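Local structure of Thiosulfate:glutathione sulfurtransferase (Saccharomyces cerevisiae, 3D1P) at residues A[23-28]-A[91-96]; A[63-68]-A[105-110]; A[69-72]-A[78-81]; A[120-123]-A[128-131]. The protein transfers sulfane sulfur from thiosulfate to glutathione, giving sulfite and S-sulfanylglutathione, a central intermediate in hydrogen sulfide metabolism. All blocks are in the same frame, centred on the assembly; numbering follows the deposited sequence.

Interaction 1: A[23-28]-A[91-96]; sequences QSYSFE and AKELIF. With ACT (acetate ion), chain C.
The phenol OH of Tyr-25 donates to OE2 of Glu-93 at 2.6 Å, the one hydrogen bond between the two segments. The carboxylate oxygen lies at the edge of the tyrosine ring, in its plane. It accepts through its syn lone pair, the one on the side of OE1. The two side chains approach from opposite directions, and ring and carboxylate planes are 51° apart. Glu-93 reaches out with CG anti to the backbone N (chi1 179°) and an extended chain beyond. Its OE2 also accepts a hydrogen bond from Ser-120 OG, so two hydroxyls grip one oxygen and help fix the rotation of the carboxylate.

Both segments belong to the rhodanese fold, whose central parallel sheet here has 23-24 as an outermost strand and 93-97 as an inner one. Strand 119-121 lies between them, and the Tyr-25 side chain reaches past it.

Beside the hydrogen bond there is apolar packing. Ile-95 crosses the tyrosine at about a right angle, and its CD1 comes within 3.7 Å of Tyr-25 CE2. The CG2 branch of Ile-95 lies 4.0 Å from Tyr-25 CD2. Met-30 and Ile-33 of helix 27-36 also touch both side chains. With a phenylalanine at Tyr-25, the Glu-93 carboxylate would probably lose one of its two hydroxyl donors and turn more easily.

At the far end of 23-28, Ser-26 is the N-cap of helix 27-36. Its OG also donates to O of an acetate ion at 2.7 Å, probably a guest from the crystallisation liquor.

Interaction 2: A[63-68]-A[105-110]; sequences VPYRSH and GEAQKV
The ring of Tyr-65 carries this contact against helix 102-112. Over one face sits CB of Glu-106, 3.8 Å from the ring centroid and 30° off the ring normal. This is a CH-pi contact. The methylene is shifted toward the phenol end, and its closest ring atom is Tyr-65 CZ at 3.4 Å. At the ring edge, near the plane, lies Val-110 CG2, 4.3 Å from Tyr-65 CE1. The methyl of Ala-107 approaches obliquely, with its CB 3.9 Å from Tyr-65 CD1.

The tyrosine has CG anti to the backbone N (chi1 -177°), which puts the ring against helix 102-112. Glu-106 uses its aliphatic root for the contact. Its chain is bent beyond CB in the conformer described here, one of two, so the place of its carboxylate is less certain. No hydrogen bond crosses between the two segments, so the contact rests on the fit of the ring against the helix surface. Residues 106, 107 and 110 fall on one side of that helix, about one turn in all, and the ring lies against it.

The side chain of Tyr-65 is about 7 Å from that of Cys-98, the residue that carries the persulfide intermediate. Arg-103, earlier on the same helix, also touches the tyrosine. The 63-68 loop follows strand 61-62 at one border of the sheet, and backbone bonds tie Val-63 to Asp-45 and Tyr-65 to Val-46. On the other side of the contact, Ala-107 packs on Phe-96 of strand 93-97, which seats helix 102-112 on the sheet.

Interaction 3: A[69-72]-A[78-81]; sequences PDAF and EFEK
Phe-79 reaches from helix 76-83 to the short 3-10 segment at Ala-71 and Phe-72. Its CB starts the side chain off with CG anti to the backbone N (chi1 -174°), and this swings the ring out toward 69-72. CD1 lies 3.2 Å from the backbone O of Ala-71, which sits at the ring edge near its plane. Next, Phe-79 CE1 is 3.6 Å from Ala-71 O and 4.1 Å from Ala-71 CB.

CE1 also stands over one face of the Phe-72 ring, 4.3 Å above the plane and offset toward the rim. The two rings form an edge-to-face pair, with centroids 5.7 Å apart and planes at 60°. Val-63 touches all three residues, and Phe-72 makes a second edge-to-face pair with Phe-96 of strand 93-97.

This buried contact packs the loop after strand 61-62 of the rhodanese-like domain against helix 76-83, the next helix in the chain. No hydrogen bond joins the segments. Instead, the weakly positive rim of the Phe-79 ring meets a carbonyl oxygen and an aromatic face, both electron-rich. The attraction is therefore probably part electrostatic and part dispersion.

Interaction 4: A[120-123]-A[128-131]; sequences SLYP and DWVS
Tyr-122 and Asp-128 meet through a hydrogen bond, from OH of Tyr-122 to OD2 of Asp-128 at 2.6 Å. The tyrosine has CG anti to the backbone N (chi1 174°), which points the ring toward helix 125-131. Asp-128 shares this first torsion, its CG also opposite the backbone N. Its carboxylate stands nearly perpendicular to the ring, with planes 83° apart. OD2 lies near the plane of the ring at its edge. It receives the phenol on its anti side, 21° out of the carboxylate plane.

Trp-129 flanks the hydroxyl. Its CB is 3.4 Å from Tyr-122 OH, and the phenol oxygen lies in the indole plane at the indole edge. The two side chains cross at about a right angle. A phenylalanine in place of Tyr-122 would probably leave the Asp-128 carboxylate without this donor and free to turn.

Phe-27 of helix 27-36 packs on all three side chains, and Met-30 on the two aromatic ones. Backbone bonds from Ser-120 and Tyr-122 to Phe-96 bind 120-123 to the sheet. The contact closes a short beta-alpha unit of the rhodanese fold, in which a strand of the parallel sheet is followed after a short loop by helix 125-131, tied back by Tyr-122.

Interactions 3 and 4 are buried, while 1 and 2 are partly buried. Interactions 1 and 4 reach neighbouring strands of the same sheet, and each has a tyrosine-carboxylate hydrogen bond. Glu-93 and Ser-120 connect them. The carboxylates differ, one met on the syn side and the other on the anti side. Interactions 2 and 3 lack hydrogen bonds across their segments and rest on ring packing. They touch through Val-63 and Val-110. Phe-96 of interaction 1 packs on both, joining strand 93-97 to helix 102-112 and to Phe-72. Interactions 3 and 4 do not touch and lie on opposite sides of the chain's centre.

Interaction 1: A[23-28]-A[91-96]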
loop_
_atom_site.group_PDB
_atom_site.type_symbol
_atom_site.label_atom_id
_atom_site.label_comp_id
_atom_site.label_asym_id
_atom_site.label_seq_id
_atom_site.Cartn_x
_atom_site.Cartn_y
_atom_site.Cartn_z
ATOM N N GLN A 23 1.646 10.269 8.368
ATOM C CA GLN A 23 2.892 10.354 7.724
ATOM C C GLN A 23 2.687 10.192 6.232
ATOM O O GLN A 23 2.029 9.255 5.795
ATOM C CB GLN A 23 3.792 9.229 8.222
ATOM C CG GLN A 23 5.162 9.195 7.570
ATOM C CD GLN A 23 6.012 10.422 7.835
ATOM O OE1 GLN A 23 6.370 11.180 6.924
ATOM N NE2 GLN A 23 6.318 10.647 9.095
ATOM N N SER A 24 3.263 11.082 5.445
ATOM C CA SER A 24 3.202 11.040 4.013
ATOM C C SER A 24 4.620 11.051 3.432
ATOM O O SER A 24 5.530 11.668 4.002
ATOM C CB SER A 24 2.442 12.245 3.496
ATOM O OG SER A 24 2.984 13.415 4.046
ATOM N N TYR A 25 4.777 10.418 2.270
ATOM C CA TYR A 25 6.078 10.227 1.649
ATOM C C TYR A 25 6.085 10.750 0.212
ATOM O O TYR A 25 5.152 10.495 -0.563
ATOM C CB TYR A 25 6.447 8.761 1.649
ATOM C CG TYR A 25 6.589 8.187 3.050
ATOM C CD1 TYR A 25 7.505 8.712 3.956
ATOM C CD2 TYR A 25 5.841 7.118 3.454
ATOM C CE1 TYR A 25 7.670 8.164 5.226
ATOM C CE2 TYR A 25 6.021 6.538 4.734
ATOM C CZ TYR A 25 6.927 7.084 5.616
ATOM O OH TYR A 25 7.154 6.550 6.853
ATOM N N SER A 26 7.158 11.442 -0.150
ATOM C CA SER A 26 7.464 11.822 -1.521
ATOM C C SER A 26 8.079 10.664 -2.294
ATOM O O SER A 26 8.452 9.628 -1.736
ATOM C CB SER A 26 8.477 12.946 -1.513
ATOM O OG SER A 26 9.704 12.444 -1.015
ATOM N N PHE A 27 8.292 10.874 -3.583
ATOM C CA PHE A 27 9.039 9.902 -4.392
ATOM C C PHE A 27 10.400 9.566 -3.772
ATOM O O PHE A 27 10.746 8.400 -3.634
ATOM C CB PHE A 27 9.262 10.443 -5.807
ATOM C CG PHE A 27 10.092 9.508 -6.628
ATOM C CD1 PHE A 27 9.599 8.272 -7.027
ATOM C CD2 PHE A 27 11.395 9.843 -7.017
ATOM C CE1 PHE A 27 10.366 7.387 -7.740
ATOM C CE2 PHE A 27 12.155 8.971 -7.757
ATOM C CZ PHE A 27 11.627 7.735 -8.138
ATOM N N GLU A 28 11.183 10.586 -3.418
ATOM C CA GLU A 28 12.486 10.319 -2.865
ATOM C C GLU A 28 12.400 9.558 -1.553
ATOM O O GLU A 28 13.212 8.653 -1.269
ATOM C CB GLU A 28 13.292 11.609 -2.715
ATOM C CG GLU A 28 13.764 12.123 -4.043
ATOM C CD GLU A 28 14.930 11.278 -4.658
ATOM O OE1 GLU A 28 15.755 10.865 -3.873
ATOM O OE2 GLU A 28 14.956 11.179 -5.901
ATOM N N ALA A 91 1.286 -4.670 13.625
ATOM C CA ALA A 91 2.426 -4.048 14.274
ATOM C C ALA A 91 3.315 -3.333 13.272
ATOM O O ALA A 91 4.178 -2.569 13.688
ATOM C CB ALA A 91 3.268 -5.111 15.019
ATOM N N LYS A 92 3.161 -3.602 11.979
ATOM C CA LYS A 92 4.002 -3.011 10.963
ATOM C C LYS A 92 3.468 -1.655 10.540
ATOM O O LYS A 92 2.321 -1.314 10.774
ATOM C CB LYS A 92 4.056 -3.943 9.765
ATOM C CG LYS A 92 4.801 -5.247 10.069
ATOM C CD LYS A 92 4.953 -6.096 8.825
ATOM C CE LYS A 92 5.635 -7.438 9.034
ATOM N NZ LYS A 92 5.800 -8.152 7.747
ATOM N N GLU A 93 4.337 -0.889 9.876
ATOM C CA GLU A 93 3.925 0.324 9.191
ATOM C C GLU A 93 3.374 -0.057 7.810
ATOM O O GLU A 93 4.097 -0.644 7.011
ATOM C CB GLU A 93 5.099 1.275 8.983
ATOM C CG GLU A 93 4.707 2.528 8.262
ATOM C CD GLU A 93 5.847 3.476 7.930
ATOM O OE1 GLU A 93 7.015 3.152 8.167
ATOM O OE2 GLU A 93 5.541 4.566 7.393
ATOM N N LEU A 94 2.120 0.272 7.547
ATOM C CA LEU A 94 1.513 0.021 6.243
ATOM C C LEU A 94 1.454 1.352 5.490
ATOM O O LEU A 94 0.917 2.335 6.020
ATOM C CB LEU A 94 0.093 -0.525 6.380
ATOM C CG LEU A 94 -0.020 -2.043 6.546
ATOM C CD1 LEU A 94 0.714 -2.574 7.812
ATOM C CD2 LEU A 94 -1.486 -2.439 6.545
ATOM N N ILE A 95 2.002 1.373 4.284
ATOM C CA ILE A 95 2.064 2.569 3.453
ATOM C C ILE A 95 1.101 2.372 2.286
ATOM O O ILE A 95 1.302 1.478 1.477
ATOM C CB ILE A 95 3.469 2.830 2.926
ATOM C CG1 ILE A 95 4.489 2.853 4.050
ATOM C CG2 ILE A 95 3.477 4.141 2.127
ATOM C CD1 ILE A 95 5.952 3.040 3.568
ATOM N N PHE A 96 0.064 3.200 2.210
ATOM C CA PHE A 96 -1.011 3.006 1.264
ATOM C C PHE A 96 -0.885 3.915 0.048
ATOM O O PHE A 96 -0.563 5.109 0.170
ATOM C CB PHE A 96 -2.345 3.353 1.926
ATOM C CG PHE A 96 -2.748 2.360 2.951
ATOM C CD1 PHE A 96 -3.564 1.282 2.621
ATOM C CD2 PHE A 96 -2.280 2.458 4.260
ATOM C CE1 PHE A 96 -3.910 0.353 3.589
ATOM C CE2 PHE A 96 -2.617 1.504 5.216
ATOM C CZ PHE A 96 -3.405 0.453 4.854
HETATM C C ACT C . 11.917 15.408 -1.155
HETATM O O ACT C . 11.466 14.417 -0.494
HETATM O OXT ACT C . 11.967 15.270 -2.405
HETATM C CH3 ACT C . 12.343 16.625 -0.466
#

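Interaction 2: A[63-68]-A[105-110]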
loop_
_atom_site.group_PDB
_atom_site.type_symbol
_atom_site.label_atom_id
_atom_site.label_comp_id
_atom_site.label_asym_id
_atom_site.label_seq_id
_atom_site.Cartn_x
_atom_site.Cartn_y
_atom_site.Cartn_z
ATOM N N VAL A 63 -3.928 -5.120 -2.497
ATOM C CA VAL A 63 -5.170 -5.293 -1.742
ATOM C C VAL A 63 -6.203 -4.349 -2.377
ATOM O O VAL A 63 -6.379 -3.215 -1.938
ATOM C CB VAL A 63 -5.013 -5.021 -0.242
ATOM C CG1 VAL A 63 -6.312 -5.399 0.468
ATOM C CG2 VAL A 63 -3.829 -5.824 0.330
ATOM N N PRO A 64 -6.816 -4.784 -3.471
ATOM C CA PRO A 64 -7.608 -3.856 -4.288
ATOM C C PRO A 64 -8.736 -3.162 -3.528
ATOM O O PRO A 64 -9.599 -3.810 -2.923
ATOM C CB PRO A 64 -8.176 -4.768 -5.388
ATOM C CG PRO A 64 -7.142 -5.886 -5.519
ATOM C CD PRO A 64 -6.694 -6.118 -4.101
ATOM N N TYR A 65 -8.794 -1.820 -3.639
ATOM C CA TYR A 65 -9.800 -1.069 -2.919
ATOM C C TYR A 65 -11.167 -1.135 -3.602
ATOM O O TYR A 65 -12.162 -1.366 -2.943
ATOM C CB TYR A 65 -9.362 0.381 -2.695
ATOM C CG TYR A 65 -10.376 1.131 -1.887
ATOM C CD1 TYR A 65 -10.516 0.888 -0.535
ATOM C CD2 TYR A 65 -11.222 2.062 -2.476
ATOM C CE1 TYR A 65 -11.515 1.535 0.225
ATOM C CE2 TYR A 65 -12.193 2.680 -1.738
ATOM C CZ TYR A 65 -12.328 2.414 -0.397
ATOM O OH TYR A 65 -13.311 3.062 0.322
ATOM N N ARG A 66 -11.195 -0.929 -4.914
ATOM C CA ARG A 66 -12.449 -0.927 -5.663
ATOM C C ARG A 66 -13.221 -2.235 -5.504
ATOM O O ARG A 66 -14.433 -2.229 -5.289
ATOM C CB ARG A 66 -12.187 -0.648 -7.144
ATOM C CG ARG A 66 -12.147 0.829 -7.500
ATOM C CD ARG A 66 -11.768 1.035 -8.958
ATOM N NE ARG A 66 -12.833 0.617 -9.864
ATOM C CZ ARG A 66 -13.954 1.303 -10.068
ATOM N NH1 ARG A 66 -14.159 2.447 -9.429
ATOM N NH2 ARG A 66 -14.869 0.846 -10.912
ATOM N N SER A 67 -12.512 -3.354 -5.618
ATOM C CA SER A 67 -13.125 -4.661 -5.539
ATOM C C SER A 67 -13.135 -5.279 -4.143
ATOM O O SER A 67 -13.879 -6.238 -3.937
ATOM C CB SER A 67 -12.556 -5.590 -6.585
ATOM O OG SER A 67 -11.170 -5.679 -6.469
ATOM N N HIS A 68 -12.373 -4.723 -3.204
ATOM C CA HIS A 68 -12.346 -5.193 -1.830
ATOM C C HIS A 68 -12.227 -3.998 -0.878
ATOM O O HIS A 68 -11.252 -3.900 -0.116
ATOM C CB HIS A 68 -11.200 -6.195 -1.591
ATOM C CG HIS A 68 -11.309 -7.396 -2.421
ATOM N ND1 HIS A 68 -12.105 -8.462 -2.061
ATOM C CD2 HIS A 68 -10.754 -7.724 -3.604
ATOM C CE1 HIS A 68 -12.004 -9.408 -2.971
ATOM N NE2 HIS A 68 -11.214 -8.977 -3.929
ATOM N N GLY A 105 -5.913 6.707 -0.081
ATOM C CA GLY A 105 -6.356 7.438 1.080
ATOM C C GLY A 105 -7.557 6.784 1.744
ATOM O O GLY A 105 -7.655 6.725 2.984
ATOM N N GLU A 106 -8.490 6.289 0.935
ATOM C CA GLU A 106 -9.682 5.601 1.458
ATOM C C GLU A 106 -9.289 4.337 2.201
ATOM O O GLU A 106 -9.825 4.017 3.270
ATOM C CB GLU A 106 -10.656 5.232 0.327
ATOM C CG GLU A 106 -11.369 6.430 -0.275
ATOM C CD GLU A 106 -12.077 7.296 0.802
ATOM O OE1 GLU A 106 -12.827 6.734 1.615
ATOM O OE2 GLU A 106 -11.833 8.517 0.879
ATOM N N ALA A 107 -8.400 3.561 1.597
ATOM C CA ALA A 107 -7.964 2.311 2.222
ATOM C C ALA A 107 -7.222 2.564 3.514
ATOM O O ALA A 107 -7.404 1.827 4.503
ATOM C CB ALA A 107 -7.104 1.519 1.238
ATOM N N GLN A 108 -6.413 3.611 3.566
ATOM C CA GLN A 108 -5.713 3.975 4.797
ATOM C C GLN A 108 -6.721 4.236 5.907
ATOM O O GLN A 108 -6.496 3.842 7.057
ATOM C CB GLN A 108 -4.809 5.194 4.570
ATOM C CG GLN A 108 -3.980 5.583 5.772
ATOM C CD GLN A 108 -4.677 6.450 6.851
ATOM O OE1 GLN A 108 -4.260 6.425 8.049
ATOM N NE2 GLN A 108 -5.694 7.166 6.493
ATOM N N LYS A 109 -7.820 4.887 5.588
ATOM C CA LYS A 109 -8.843 5.178 6.594
ATOM C C LYS A 109 -9.485 3.908 7.106
ATOM O O LYS A 109 -9.785 3.791 8.307
ATOM C CB LYS A 109 -9.891 6.113 6.027
ATOM C CG LYS A 109 -9.402 7.548 5.923
ATOM C CD LYS A 109 -10.332 8.496 5.186
ATOM C CE LYS A 109 -9.844 9.940 5.304
ATOM N NZ LYS A 109 -10.437 10.934 4.354
ATOM N N VAL A 110 -9.743 2.939 6.213
ATOM C CA VAL A 110 -10.286 1.661 6.665
ATOM C C VAL A 110 -9.310 1.001 7.634
ATOM O O VAL A 110 -9.685 0.557 8.713
ATOM C CB VAL A 110 -10.603 0.724 5.477
ATOM C CG1 VAL A 110 -11.106 -0.627 6.001
ATOM C CG2 VAL A 110 -11.618 1.356 4.531
#

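Interaction 3: A[69-72]-A[78-81]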
loop_
_atom_site.group_PDB
_atom_site.type_symbol
_atom_site.label_atom_id
_atom_site.label_comp_id
_atom_site.label_asym_id
_atom_site.label_seq_id
_atom_site.Cartn_x
_atom_site.Cartn_y
_atom_site.Cartn_z
ATOM N N PRO A 69 -13.198 -3.085 -0.863
ATOM C CA PRO A 69 -13.037 -1.864 -0.052
ATOM C C PRO A 69 -12.986 -2.109 1.437
ATOM O O PRO A 69 -12.448 -1.295 2.201
ATOM C CB PRO A 69 -14.243 -1.012 -0.465
ATOM C CG PRO A 69 -15.260 -2.029 -0.926
ATOM C CD PRO A 69 -14.428 -3.073 -1.669
ATOM N N ASP A 70 -13.612 -3.202 1.868
ATOM C CA ASP A 70 -13.626 -3.661 3.252
ATOM C C ASP A 70 -12.470 -4.529 3.649
ATOM O O ASP A 70 -12.465 -5.016 4.763
ATOM C CB ASP A 70 -14.919 -4.500 3.514
ATOM C CG ASP A 70 -15.048 -5.723 2.549
ATOM O OD1 ASP A 70 -14.471 -5.731 1.362
ATOM O OD2 ASP A 70 -15.831 -6.641 2.958
ATOM N N ALA A 71 -11.488 -4.742 2.769
ATOM C CA ALA A 71 -10.454 -5.697 3.057
ATOM C C ALA A 71 -9.809 -5.447 4.420
ATOM O O ALA A 71 -9.632 -6.381 5.191
ATOM C CB ALA A 71 -9.359 -5.653 1.992
ATOM N N PHE A 72 -9.463 -4.198 4.714
ATOM C CA PHE A 72 -8.745 -3.938 5.940
ATOM C C PHE A 72 -9.600 -3.955 7.193
ATOM O O PHE A 72 -9.061 -3.772 8.289
ATOM C CB PHE A 72 -7.882 -2.683 5.832
ATOM C CG PHE A 72 -6.603 -2.961 5.082
ATOM C CD1 PHE A 72 -5.559 -3.609 5.734
ATOM C CD2 PHE A 72 -6.466 -2.683 3.740
ATOM C CE1 PHE A 72 -4.421 -3.984 5.069
ATOM C CE2 PHE A 72 -5.319 -3.036 3.065
ATOM C CZ PHE A 72 -4.284 -3.697 3.738
ATOM N N GLU A 78 -10.712 -14.477 7.090
ATOM C CA GLU A 78 -11.561 -13.985 6.026
ATOM C C GLU A 78 -10.776 -13.114 5.039
ATOM O O GLU A 78 -11.025 -13.174 3.831
ATOM C CB GLU A 78 -12.753 -13.198 6.611
ATOM C CG GLU A 78 -13.775 -12.711 5.590
ATOM C CD GLU A 78 -14.605 -13.812 4.923
ATOM O OE1 GLU A 78 -14.482 -14.997 5.296
ATOM O OE2 GLU A 78 -15.391 -13.474 4.047
ATOM N N PHE A 79 -9.798 -12.355 5.547
ATOM C CA PHE A 79 -8.942 -11.580 4.664
ATOM C C PHE A 79 -8.264 -12.510 3.644
ATOM O O PHE A 79 -8.248 -12.243 2.448
ATOM C CB PHE A 79 -7.907 -10.833 5.496
ATOM C CG PHE A 79 -7.044 -9.865 4.695
ATOM C CD1 PHE A 79 -7.259 -8.521 4.763
ATOM C CD2 PHE A 79 -6.007 -10.341 3.909
ATOM C CE1 PHE A 79 -6.464 -7.629 4.042
ATOM C CE2 PHE A 79 -5.222 -9.445 3.177
ATOM C CZ PHE A 79 -5.456 -8.090 3.255
ATOM N N GLU A 80 -7.653 -13.591 4.117
ATOM C CA GLU A 80 -6.968 -14.450 3.188
ATOM C C GLU A 80 -7.949 -15.120 2.230
ATOM O O GLU A 80 -7.644 -15.262 1.038
ATOM C CB GLU A 80 -6.093 -15.452 3.918
ATOM C CG GLU A 80 -5.141 -16.198 3.022
ATOM C CD GLU A 80 -5.713 -17.412 2.348
ATOM O OE1 GLU A 80 -6.791 -17.885 2.757
ATOM O OE2 GLU A 80 -5.085 -17.904 1.389
ATOM N N LYS A 81 -9.156 -15.475 2.678
ATOM C CA LYS A 81 -10.109 -16.036 1.738
ATOM C C LYS A 81 -10.500 -15.046 0.650
ATOM O O LYS A 81 -10.669 -15.448 -0.520
ATOM C CB LYS A 81 -11.337 -16.538 2.481
ATOM C CG LYS A 81 -11.050 -17.740 3.336
ATOM C CD LYS A 81 -12.283 -18.046 4.171
ATOM C CE LYS A 81 -12.139 -19.279 4.996
ATOM N NZ LYS A 81 -13.211 -19.345 6.013
#

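Interaction 4: A[120-123]-A[128-131]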
loop_
_atom_site.group_PDB
_atom_site.type_symbol
_atom_site.label_atom_id
_atom_site.label_comp_id
_atom_site.label_asym_id
_atom_site.label_seq_id
_atom_site.Cartn_x
_atom_site.Cartn_y
_atom_site.Cartn_z
ATOM N N SER A 120 0.565 5.013 6.899
ATOM C CA SER A 120 1.141 6.121 6.186
ATOM C C SER A 120 0.601 6.165 4.782
ATOM O O SER A 120 -0.025 5.213 4.308
ATOM C CB SER A 120 2.665 5.986 6.131
ATOM O OG SER A 120 3.188 5.834 7.424
ATOM N N LEU A 121 0.876 7.274 4.090
ATOM C CA LEU A 121 0.460 7.456 2.693
ATOM C C LEU A 121 1.668 7.706 1.811
ATOM O O LEU A 121 2.619 8.389 2.198
ATOM C CB LEU A 121 -0.426 8.681 2.517
ATOM C CG LEU A 121 -1.758 8.658 3.216
ATOM C CD1 LEU A 121 -2.435 10.022 3.156
ATOM C CD2 LEU A 121 -2.664 7.608 2.600
ATOM N N TYR A 122 1.570 7.201 0.594
ATOM C CA TYR A 122 2.392 7.656 -0.537
ATOM C C TYR A 122 1.410 8.398 -1.441
ATOM O O TYR A 122 0.807 7.809 -2.328
ATOM C CB TYR A 122 3.041 6.482 -1.258
ATOM C CG TYR A 122 3.787 6.805 -2.519
ATOM C CD1 TYR A 122 3.998 5.822 -3.466
ATOM C CD2 TYR A 122 4.289 8.078 -2.792
ATOM C CE1 TYR A 122 4.753 6.058 -4.590
ATOM C CE2 TYR A 122 5.036 8.341 -3.935
ATOM C CZ TYR A 122 5.258 7.320 -4.854
ATOM O OH TYR A 122 5.998 7.502 -5.980
ATOM N N PRO A 123 1.157 9.688 -1.168
ATOM C CA PRO A 123 0.050 10.365 -1.855
ATOM C C PRO A 123 0.197 10.365 -3.372
ATOM O O PRO A 123 -0.788 10.264 -4.084
ATOM C CB PRO A 123 0.064 11.784 -1.245
ATOM C CG PRO A 123 1.059 11.825 -0.359
ATOM C CD PRO A 123 1.772 10.568 -0.158
ATOM N N ASP A 128 2.955 8.946 -9.500
ATOM C CA ASP A 128 4.174 9.617 -9.090
ATOM C C ASP A 128 5.394 8.721 -9.293
ATOM O O ASP A 128 6.441 9.157 -9.808
ATOM C CB ASP A 128 4.026 10.055 -7.645
ATOM C CG ASP A 128 5.256 10.750 -7.081
ATOM O OD1 ASP A 128 5.230 11.999 -6.988
ATOM O OD2 ASP A 128 6.207 10.033 -6.711
ATOM N N TRP A 129 5.269 7.458 -8.913
ATOM C CA TRP A 129 6.378 6.526 -9.013
ATOM C C TRP A 129 6.855 6.439 -10.461
ATOM O O TRP A 129 8.048 6.606 -10.770
ATOM C CB TRP A 129 5.942 5.162 -8.478
ATOM C CG TRP A 129 7.036 4.130 -8.418
ATOM C CD1 TRP A 129 7.178 3.056 -9.235
ATOM C CD2 TRP A 129 8.074 4.020 -7.413
ATOM N NE1 TRP A 129 8.242 2.282 -8.823
ATOM C CE2 TRP A 129 8.805 2.855 -7.712
ATOM C CE3 TRP A 129 8.438 4.780 -6.287
ATOM C CZ2 TRP A 129 9.909 2.453 -6.939
ATOM C CZ3 TRP A 129 9.527 4.398 -5.541
ATOM C CH2 TRP A 129 10.246 3.233 -5.876
ATOM N N VAL A 130 5.917 6.183 -11.376
ATOM C CA VAL A 130 6.262 6.043 -12.781
ATOM C C VAL A 130 6.695 7.387 -13.369
ATOM O O VAL A 130 7.630 7.444 -14.187
ATOM C CB VAL A 130 5.104 5.416 -13.550
ATOM C CG1 VAL A 130 5.311 5.461 -15.072
ATOM C CG2 VAL A 130 4.902 3.991 -13.065
ATOM N N SER A 131 6.085 8.498 -12.993
ATOM C CA SER A 131 6.491 9.802 -13.490
ATOM C C SER A 131 7.966 10.071 -13.244
ATOM O O SER A 131 8.626 10.719 -14.057
ATOM C CB SER A 131 5.681 10.927 -12.820
ATOM O OG SER A 131 4.347 10.972 -13.302
#